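Local coordinates for protein adenylation domain (Streptomyces sp., PDB 5N9X) that is an adenylation domain of the AMP-binding (ANL) enzyme superfamily, modelled with adenosine-5'-triphosphate and threonine bound, at residues C191-L205 and W216-V230. Sequence-based numbering, arbitrary orientation.
Sequences CSRLFSFSADDRWLL and WEIWGALSTGAELVV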
ATOM      1  N   CYS A 191     -13.499  -7.692  -6.890  1.00 19.21           N
ATOM      2  CA  CYS A 191     -12.407  -8.147  -7.742  1.00 17.38           C
ATOM      3  C   CYS A 191     -12.628  -9.539  -8.338  1.00 16.39           C
ATOM      4  O   CYS A 191     -11.867  -9.988  -9.192  1.00 21.76           O
ATOM      5  CB  CYS A 191     -11.119  -8.154  -6.938  1.00 16.41           C
ATOM      6  SG  CYS A 191     -10.449  -6.544  -6.643  1.00 16.27           S
ATOM      7  N   SER A 192     -13.665 -10.208  -7.854  1.00 21.14           N
ATOM      8  CA  SER A 192     -13.991 -11.588  -8.200  1.00 26.16           C
ATOM      9  C   SER A 192     -14.060 -11.870  -9.706  1.00 26.97           C
ATOM     10  O   SER A 192     -13.676 -12.946 -10.157  1.00 21.09           O
ATOM     11  CB  SER A 192     -15.322 -11.953  -7.557  1.00 22.22           C
ATOM     12  OG  SER A 192     -16.384 -11.577  -8.416  1.00 23.84           O
ATOM     13  N   ARG A 193     -14.557 -10.898 -10.470  1.00 25.46           N
ATOM     14  CA  ARG A 193     -14.703 -11.056 -11.914  1.00 26.57           C
ATOM     15  C   ARG A 193     -13.610 -10.399 -12.766  1.00 30.56           C
ATOM     16  O   ARG A 193     -13.424 -10.770 -13.925  1.00 36.74           O
ATOM     17  CB  ARG A 193     -16.075 -10.537 -12.358  1.00 32.94           C
ATOM     18  CG  ARG A 193     -17.182 -11.562 -12.183  1.00 37.73           C
ATOM     19  CD  ARG A 193     -18.559 -10.986 -12.461  1.00 40.06           C
ATOM     20  NE  ARG A 193     -19.604 -12.012 -12.438  1.00 53.34           N
ATOM     21  CZ  ARG A 193     -20.870 -11.788 -12.077  1.00 59.92           C
ATOM     22  NH1 ARG A 193     -21.251 -10.574 -11.698  1.00 65.14           N
ATOM     23  NH2 ARG A 193     -21.759 -12.774 -12.089  1.00 58.56           N
ATOM     24  N   LEU A 194     -12.884  -9.433 -12.219  1.00 22.34           N
ATOM     25  CA  LEU A 194     -11.818  -8.804 -12.995  1.00 23.67           C
ATOM     26  C   LEU A 194     -10.510  -9.602 -12.972  1.00 16.84           C
ATOM     27  O   LEU A 194      -9.693  -9.516 -13.886  1.00 15.24           O
ATOM     28  CB  LEU A 194     -11.564  -7.380 -12.503  1.00 19.43           C
ATOM     29  CG  LEU A 194     -12.693  -6.377 -12.771  1.00 28.13           C
ATOM     30  CD1 LEU A 194     -12.618  -5.194 -11.798  1.00 17.38           C
ATOM     31  CD2 LEU A 194     -12.661  -5.890 -14.211  1.00 17.09           C
ATOM     32  N   PHE A 195     -10.306 -10.357 -11.905  1.00 21.65           N
ATOM     33  CA  PHE A 195      -9.125 -11.189 -11.775  1.00 16.47           C
ATOM     34  C   PHE A 195      -9.614 -12.622 -11.932  1.00 21.58           C
ATOM     35  O   PHE A 195     -10.782 -12.905 -11.644  1.00 21.73           O
ATOM     36  CB  PHE A 195      -8.456 -11.009 -10.400  1.00 12.15           C
ATOM     37  CG  PHE A 195      -7.634  -9.738 -10.230  1.00 16.02           C
ATOM     38  CD1 PHE A 195      -6.326  -9.662 -10.688  1.00 13.52           C
ATOM     39  CD2 PHE A 195      -8.153  -8.644  -9.541  1.00 17.23           C
ATOM     40  CE1 PHE A 195      -5.564  -8.507 -10.492  1.00 12.49           C
ATOM     41  CE2 PHE A 195      -7.386  -7.482  -9.339  1.00 12.49           C
ATOM     42  CZ  PHE A 195      -6.099  -7.418  -9.821  1.00 11.16           C
ATOM     43  N   SER A 196      -8.732 -13.530 -12.335  1.00 17.39           N
ATOM     44  CA  SER A 196      -9.039 -14.964 -12.278  1.00 19.99           C
ATOM     45  C   SER A 196      -8.132 -15.708 -11.284  1.00 19.40           C
ATOM     46  O   SER A 196      -7.080 -16.234 -11.662  1.00 22.32           O
ATOM     47  CB  SER A 196      -8.912 -15.568 -13.677  1.00 22.64           C
ATOM     48  OG  SER A 196      -9.155 -16.960 -13.665  1.00 26.77           O
ATOM     49  N   PHE A 197      -8.536 -15.730 -10.017  1.00 16.42           N
ATOM     50  CA  PHE A 197      -7.769 -16.399  -8.959  1.00 15.50           C
ATOM     51  C   PHE A 197      -8.223 -17.830  -8.668  1.00 15.54           C
ATOM     52  O   PHE A 197      -9.409 -18.137  -8.709  1.00 20.06           O
ATOM     53  CB  PHE A 197      -7.843 -15.583  -7.655  1.00 10.19           C
ATOM     54  CG  PHE A 197      -7.284 -14.199  -7.782  1.00 14.68           C
ATOM     55  CD1 PHE A 197      -6.043 -13.997  -8.387  1.00 12.29           C
ATOM     56  CD2 PHE A 197      -7.963 -13.103  -7.271  1.00 11.04           C
ATOM     57  CE1 PHE A 197      -5.508 -12.725  -8.511  1.00 13.59           C
ATOM     58  CE2 PHE A 197      -7.427 -11.826  -7.379  1.00 13.45           C
ATOM     59  CZ  PHE A 197      -6.203 -11.634  -8.002  1.00 10.26           C
ATOM     60  N   SER A 198      -7.278 -18.699  -8.322  1.00 21.32           N
ATOM     61  CA  SER A 198      -7.638 -20.049  -7.902  1.00 15.06           C
ATOM     62  C   SER A 198      -6.740 -20.546  -6.776  1.00 19.46           C
ATOM     63  O   SER A 198      -5.694 -19.949  -6.486  1.00 13.80           O
ATOM     64  CB  SER A 198      -7.570 -21.025  -9.082  1.00 15.18           C
ATOM     65  OG  SER A 198      -6.300 -21.611  -9.174  1.00 15.48           O
ATOM     66  N   ALA A 199      -7.157 -21.654  -6.164  1.00 13.74           N
ATOM     67  CA  ALA A 199      -6.363 -22.344  -5.161  1.00 14.49           C
ATOM     68  C   ALA A 199      -4.926 -22.677  -5.620  1.00 17.32           C
ATOM     69  O   ALA A 199      -4.047 -22.871  -4.790  1.00 14.47           O
ATOM     70  CB  ALA A 199      -7.075 -23.606  -4.741  1.00 11.51           C
ATOM     71  N   ASP A 200      -4.685 -22.739  -6.928  1.00 14.85           N
ATOM     72  CA  ASP A 200      -3.364 -23.116  -7.420  1.00 18.17           C
ATOM     73  C   ASP A 200      -2.337 -21.974  -7.379  1.00 18.82           C
ATOM     74  O   ASP A 200      -1.129 -22.203  -7.535  1.00 13.13           O
ATOM     75  CB  ASP A 200      -3.485 -23.653  -8.845  1.00 14.09           C
ATOM     76  CG  ASP A 200      -4.253 -24.955  -8.905  1.00 15.67           C
ATOM     77  OD1 ASP A 200      -4.034 -25.822  -8.042  1.00 26.75           O
ATOM     78  OD2 ASP A 200      -5.090 -25.106  -9.810  1.00 21.65           O
ATOM     79  N   ASP A 201      -2.809 -20.747  -7.169  1.00 16.36           N
ATOM     80  CA  ASP A 201      -1.915 -19.593  -7.185  1.00 18.80           C
ATOM     81  C   ASP A 201      -0.889 -19.577  -6.030  1.00 17.02           C
ATOM     82  O   ASP A 201      -1.062 -20.229  -4.996  1.00 14.78           O
ATOM     83  CB  ASP A 201      -2.745 -18.284  -7.193  1.00 16.70           C
ATOM     84  CG  ASP A 201      -3.323 -17.969  -8.574  1.00 16.89           C
ATOM     85  OD1 ASP A 201      -2.539 -17.955  -9.541  1.00 14.12           O
ATOM     86  OD2 ASP A 201      -4.552 -17.757  -8.695  1.00 16.32           O
ATOM     87  N   ARG A 202       0.210 -18.864  -6.261  1.00 16.43           N
ATOM     88  CA  ARG A 202       1.152 -18.531  -5.217  1.00 13.13           C
ATOM     89  C   ARG A 202       1.260 -17.015  -5.135  1.00 14.63           C
ATOM     90  O   ARG A 202       1.635 -16.362  -6.120  1.00 18.89           O
ATOM     91  CB  ARG A 202       2.524 -19.133  -5.479  1.00 14.49           C
ATOM     92  CG  ARG A 202       2.712 -20.564  -5.011  1.00 23.49           C
ATOM     93  CD  ARG A 202       2.779 -21.486  -6.204  1.00 17.24           C
ATOM     94  NE  ARG A 202       3.247 -22.811  -5.836  1.00 23.75           N
ATOM     95  CZ  ARG A 202       3.642 -23.729  -6.715  1.00 36.87           C
ATOM     96  NH1 ARG A 202       3.624 -23.459  -8.016  1.00 29.77           N
ATOM     97  NH2 ARG A 202       4.059 -24.917  -6.293  1.00 37.43           N
ATOM     98  N   TRP A 203       0.932 -16.465  -3.968  1.00 13.19           N
ATOM     99  CA  TRP A 203       1.007 -15.032  -3.741  1.00 13.86           C
ATOM    100  C   TRP A 203       2.295 -14.737  -2.971  1.00 20.92           C
ATOM    101  O   TRP A 203       2.698 -15.508  -2.101  1.00 17.34           O
ATOM    102  CB  TRP A 203      -0.210 -14.542  -2.963  1.00 14.36           C
ATOM    103  CG  TRP A 203      -1.504 -14.537  -3.743  1.00 15.28           C
ATOM    104  CD1 TRP A 203      -2.162 -15.620  -4.254  1.00  9.83           C
ATOM    105  CD2 TRP A 203      -2.311 -13.400  -4.050  1.00 10.96           C
ATOM    106  NE1 TRP A 203      -3.312 -15.225  -4.871  1.00  9.45           N
ATOM    107  CE2 TRP A 203      -3.430 -13.867  -4.772  1.00 10.96           C
ATOM    108  CE3 TRP A 203      -2.195 -12.034  -3.792  1.00  9.46           C
ATOM    109  CZ2 TRP A 203      -4.432 -13.009  -5.246  1.00 10.38           C
ATOM    110  CZ3 TRP A 203      -3.180 -11.192  -4.243  1.00 12.80           C
ATOM    111  CH2 TRP A 203      -4.292 -11.681  -4.969  1.00 13.14           C
ATOM    112  N   LEU A 204       2.954 -13.634  -3.298  1.00 21.87           N
ATOM    113  CA  LEU A 204       4.159 -13.268  -2.579  1.00 17.10           C
ATOM    114  C   LEU A 204       3.786 -12.264  -1.506  1.00 14.93           C
ATOM    115  O   LEU A 204       3.137 -11.281  -1.813  1.00 21.65           O
ATOM    116  CB  LEU A 204       5.207 -12.689  -3.543  1.00 17.08           C
ATOM    117  CG  LEU A 204       6.576 -12.330  -2.961  1.00 19.87           C
ATOM    118  CD1 LEU A 204       7.237 -13.588  -2.412  1.00 13.88           C
ATOM    119  CD2 LEU A 204       7.460 -11.667  -4.007  1.00 14.16           C
ATOM    120  N   LEU A 205       4.150 -12.501  -0.249  1.00 15.10           N
ATOM    121  CA  LEU A 205       4.000 -11.447   0.757  1.00 15.91           C
ATOM    122  C   LEU A 205       5.255 -10.547   0.705  1.00 20.36           C
ATOM    123  O   LEU A 205       6.236 -10.743   1.431  1.00 14.18           O
ATOM    124  CB  LEU A 205       3.760 -12.022   2.158  1.00 13.48           C
ATOM    125  CG  LEU A 205       3.630 -10.966   3.273  1.00 14.47           C
ATOM    126  CD1 LEU A 205       2.289 -10.311   3.182  1.00 11.38           C
ATOM    127  CD2 LEU A 205       3.775 -11.591   4.660  1.00  9.77           C
ATOM    128  N   TRP A 216      -4.166  -7.303   0.879  1.00 10.41           N
ATOM    129  CA  TRP A 216      -4.474  -7.855  -0.414  1.00  9.84           C
ATOM    130  C   TRP A 216      -3.660  -9.117  -0.644  1.00 11.78           C
ATOM    131  O   TRP A 216      -4.170 -10.126  -1.118  1.00  7.64           O
ATOM    132  CB  TRP A 216      -4.206  -6.797  -1.466  1.00  7.54           C
ATOM    133  CG  TRP A 216      -4.178  -7.212  -2.868  1.00  8.05           C
ATOM    134  CD1 TRP A 216      -3.085  -7.277  -3.658  1.00  7.57           C
ATOM    135  CD2 TRP A 216      -5.300  -7.560  -3.696  1.00 10.74           C
ATOM    136  NE1 TRP A 216      -3.436  -7.656  -4.928  1.00 11.02           N
ATOM    137  CE2 TRP A 216      -4.795  -7.832  -4.983  1.00 11.94           C
ATOM    138  CE3 TRP A 216      -6.682  -7.672  -3.473  1.00  7.31           C
ATOM    139  CZ2 TRP A 216      -5.630  -8.222  -6.061  1.00 10.42           C
ATOM    140  CZ3 TRP A 216      -7.504  -8.061  -4.534  1.00  5.76           C
ATOM    141  CH2 TRP A 216      -6.973  -8.333  -5.811  1.00  7.13           C
ATOM    142  N   GLU A 217      -2.388  -9.042  -0.285  1.00 13.79           N
ATOM    143  CA  GLU A 217      -1.483 -10.143  -0.520  1.00 13.77           C
ATOM    144  C   GLU A 217      -1.879 -11.350   0.341  1.00 13.25           C
ATOM    145  O   GLU A 217      -2.058 -12.447  -0.173  1.00 13.75           O
ATOM    146  CB  GLU A 217      -0.027  -9.721  -0.246  1.00 13.70           C
ATOM    147  CG  GLU A 217       0.566  -8.792  -1.307  1.00 17.63           C
ATOM    148  CD  GLU A 217       1.980  -8.281  -0.957  1.00 20.77           C
ATOM    149  OE1 GLU A 217       2.328  -8.189   0.242  1.00 18.16           O
ATOM    150  OE2 GLU A 217       2.745  -7.960  -1.892  1.00 23.32           O
ATOM    151  N   ILE A 218      -2.013 -11.142   1.640  1.00 10.32           N
ATOM    152  CA  ILE A 218      -2.361 -12.226   2.562  1.00 11.94           C
ATOM    153  C   ILE A 218      -3.708 -12.883   2.228  1.00 15.96           C
ATOM    154  O   ILE A 218      -3.812 -14.120   2.102  1.00 11.71           O
ATOM    155  CB  ILE A 218      -2.420 -11.717   4.035  1.00 11.46           C
ATOM    156  CG1 ILE A 218      -1.022 -11.375   4.562  1.00 13.42           C
ATOM    157  CG2 ILE A 218      -3.137 -12.713   4.931  1.00  9.86           C
ATOM    158  CD1 ILE A 218      -1.009 -10.236   5.650  1.00 18.66           C
ATOM    159  N   TRP A 219      -4.737 -12.040   2.073  1.00 11.75           N
ATOM    160  CA  TRP A 219      -6.085 -12.541   1.893  1.00  9.49           C
ATOM    161  C   TRP A 219      -6.356 -12.963   0.455  1.00  9.87           C
ATOM    162  O   TRP A 219      -7.217 -13.809   0.214  1.00 15.42           O
ATOM    163  CB  TRP A 219      -7.079 -11.498   2.392  1.00  7.92           C
ATOM    164  CG  TRP A 219      -7.034 -11.528   3.866  1.00 12.72           C
ATOM    165  CD1 TRP A 219      -6.474 -10.593   4.701  1.00 11.08           C
ATOM    166  CD2 TRP A 219      -7.483 -12.593   4.705  1.00 13.91           C
ATOM    167  NE1 TRP A 219      -6.579 -11.000   5.996  1.00  8.75           N
ATOM    168  CE2 TRP A 219      -7.198 -12.219   6.037  1.00 12.51           C
ATOM    169  CE3 TRP A 219      -8.108 -13.823   4.462  1.00 11.91           C
ATOM    170  CZ2 TRP A 219      -7.516 -13.043   7.131  1.00 11.47           C
ATOM    171  CZ3 TRP A 219      -8.431 -14.630   5.540  1.00 10.36           C
ATOM    172  CH2 TRP A 219      -8.136 -14.242   6.856  1.00 12.99           C
ATOM    173  N   GLY A 220      -5.617 -12.404  -0.488  1.00  9.72           N
ATOM    174  CA  GLY A 220      -5.604 -12.934  -1.842  1.00  9.58           C
ATOM    175  C   GLY A 220      -5.371 -14.440  -1.785  1.00 13.52           C
ATOM    176  O   GLY A 220      -6.129 -15.226  -2.357  1.00 10.33           O
ATOM    177  N   ALA A 221      -4.340 -14.827  -1.036  1.00 13.14           N
ATOM    178  CA  ALA A 221      -3.971 -16.226  -0.859  1.00 12.83           C
ATOM    179  C   ALA A 221      -4.913 -17.018   0.041  1.00 13.92           C
ATOM    180  O   ALA A 221      -5.437 -18.059  -0.352  1.00 21.82           O
ATOM    181  CB  ALA A 221      -2.563 -16.311  -0.307  1.00 10.91           C
ATOM    182  N   LEU A 222      -5.103 -16.542   1.259  1.00 13.41           N
ATOM    183  CA  LEU A 222      -5.776 -17.308   2.291  1.00 12.99           C
ATOM    184  C   LEU A 222      -7.297 -17.446   2.086  1.00 19.39           C
ATOM    185  O   LEU A 222      -7.930 -18.327   2.684  1.00 12.22           O
ATOM    186  CB  LEU A 222      -5.490 -16.673   3.650  1.00 11.99           C
ATOM    187  CG  LEU A 222      -4.100 -16.829   4.289  1.00 12.51           C
ATOM    188  CD1 LEU A 222      -4.164 -16.441   5.760  1.00  6.51           C
ATOM    189  CD2 LEU A 222      -3.488 -18.235   4.097  1.00  9.78           C
ATOM    190  N   SER A 223      -7.889 -16.577   1.259  1.00 14.28           N
ATOM    191  CA  SER A 223      -9.322 -16.669   0.941  1.00 12.40           C
ATOM    192  C   SER A 223      -9.662 -17.677  -0.163  1.00 14.60           C
ATOM    193  O   SER A 223     -10.833 -18.021  -0.370  1.00 17.33           O
ATOM    194  CB  SER A 223      -9.854 -15.297   0.549  1.00 15.95           C
ATOM    195  OG  SER A 223      -9.655 -15.045  -0.836  1.00 17.28           O
ATOM    196  N   THR A 224      -8.652 -18.153  -0.872  1.00 11.39           N
ATOM    197  CA  THR A 224      -8.922 -18.992  -2.046  1.00 16.74           C
ATOM    198  C   THR A 224      -8.303 -20.373  -1.958  1.00 14.94           C
ATOM    199  O   THR A 224      -8.500 -21.188  -2.850  1.00 16.47           O
ATOM    200  CB  THR A 224      -8.403 -18.334  -3.333  1.00 12.95           C
ATOM    201  OG1 THR A 224      -6.983 -18.154  -3.216  1.00  9.71           O
ATOM    202  CG2 THR A 224      -9.087 -16.990  -3.546  1.00  9.72           C
ATOM    203  N   GLY A 225      -7.550 -20.636  -0.890  1.00 18.00           N
ATOM    204  CA  GLY A 225      -6.847 -21.905  -0.773  1.00 16.08           C
ATOM    205  C   GLY A 225      -5.454 -21.859  -1.375  1.00 15.66           C
ATOM    206  O   GLY A 225      -4.708 -22.848  -1.328  1.00 13.78           O
ATOM    207  N   ALA A 226      -5.110 -20.706  -1.947  1.00 12.09           N
ATOM    208  CA  ALA A 226      -3.817 -20.521  -2.584  1.00 10.84           C
ATOM    209  C   ALA A 226      -2.705 -20.498  -1.540  1.00 13.49           C
ATOM    210  O   ALA A 226      -2.949 -20.472  -0.334  1.00 15.06           O
ATOM    211  CB  ALA A 226      -3.795 -19.228  -3.408  1.00 10.25           C
ATOM    212  N   GLU A 227      -1.478 -20.483  -2.018  1.00  9.51           N
ATOM    213  CA  GLU A 227      -0.314 -20.457  -1.153  1.00 16.04           C
ATOM    214  C   GLU A 227       0.212 -19.036  -0.937  1.00 17.16           C
ATOM    215  O   GLU A 227       0.267 -18.244  -1.886  1.00 13.62           O
ATOM    216  CB  GLU A 227       0.778 -21.329  -1.767  1.00 14.99           C
ATOM    217  CG  GLU A 227       1.923 -21.647  -0.872  1.00 20.69           C
ATOM    218  CD  GLU A 227       2.948 -22.491  -1.590  1.00 21.66           C
ATOM    219  OE1 GLU A 227       2.554 -23.447  -2.290  1.00 26.46           O
ATOM    220  OE2 GLU A 227       4.140 -22.156  -1.510  1.00 26.23           O
ATOM    221  N   LEU A 228       0.598 -18.721   0.300  1.00 13.89           N
ATOM    222  CA  LEU A 228       1.229 -17.440   0.616  1.00 14.07           C
ATOM    223  C   LEU A 228       2.736 -17.633   0.866  1.00 16.39           C
ATOM    224  O   LEU A 228       3.156 -18.195   1.884  1.00 16.25           O
ATOM    225  CB  LEU A 228       0.560 -16.784   1.836  1.00 16.17           C
ATOM    226  CG  LEU A 228       1.102 -15.406   2.260  1.00 13.88           C
ATOM    227  CD1 LEU A 228       0.912 -14.362   1.164  1.00 11.91           C
ATOM    228  CD2 LEU A 228       0.460 -14.899   3.558  1.00 14.90           C
ATOM    229  N   VAL A 229       3.548 -17.166  -0.066  1.00 14.23           N
ATOM    230  CA  VAL A 229       4.991 -17.255   0.078  1.00 20.02           C
ATOM    231  C   VAL A 229       5.542 -16.061   0.883  1.00 14.90           C
ATOM    232  O   VAL A 229       5.468 -14.921   0.434  1.00 13.03           O
ATOM    233  CB  VAL A 229       5.649 -17.330  -1.297  1.00 11.34           C
ATOM    234  CG1 VAL A 229       7.148 -17.493  -1.165  1.00 10.95           C
ATOM    235  CG2 VAL A 229       5.041 -18.481  -2.084  1.00 13.22           C
ATOM    236  N   VAL A 230       6.079 -16.316   2.073  1.00 13.18           N
ATOM    237  CA  VAL A 230       6.517 -15.215   2.935  1.00 20.45           C
ATOM    238  C   VAL A 230       7.938 -14.823   2.589  1.00 29.18           C
ATOM    239  O   VAL A 230       8.821 -15.671   2.615  1.00 29.26           O
ATOM    240  CB  VAL A 230       6.449 -15.579   4.434  1.00 25.60           C
ATOM    241  CG1 VAL A 230       7.062 -14.460   5.298  1.00 20.41           C
ATOM    242  CG2 VAL A 230       5.019 -15.854   4.848  1.00 14.71           C
TER
HETATM  243  O   HOH W   1      -5.547 -17.163  -5.483  1.00 11.31           O
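Trp203 and Trp216 meet inside a beta-alpha-beta unit of the AMP-binding fold, with strand 202-205 followed by helix 213-222 and then strand 227-230. The two strands pair in parallel, on the evidence of four backbone hydrogen bonds; that from Val229 N meets Trp203 O almost head-on at 2.8 Å.

Packing is tight where the indole of Trp203, which buries more area here than any other residue, lies against the helix. Gly220 CA sits over one face, 3.5 Å from the centroid of the six-membered ring and 10° off its normal, so the missing side chain lets the helix backbone press on the indole. With CG beside the backbone N (chi1 -71°), this indole also turns its CZ3 edge onto the face of Trp216, an edge-to-face pair with planes at 74°. Phe195 and Phe197 meet the six-membered ring of Trp216 obliquely, Phe195 CE2 standing 3.7 Å from Trp216 CH2. Trp216, its side chain about 7 Å from the bound threonine, meets His319 edge-to-face and touches Val318, both lining the threonine pocket.

Toward solvent the contact is looser: partly exposed Arg202 reaches Glu227 through a long salt bridge, NE to OE1 at 3.7 Å, while His38 ND1 hydrogen-bonds Glu227 OE2. At the Ser198-Asp201 turn a water mediates, accepting from Trp203 NE1, donating to Ser198 O and lying 2.9 Å from Thr224 OG1.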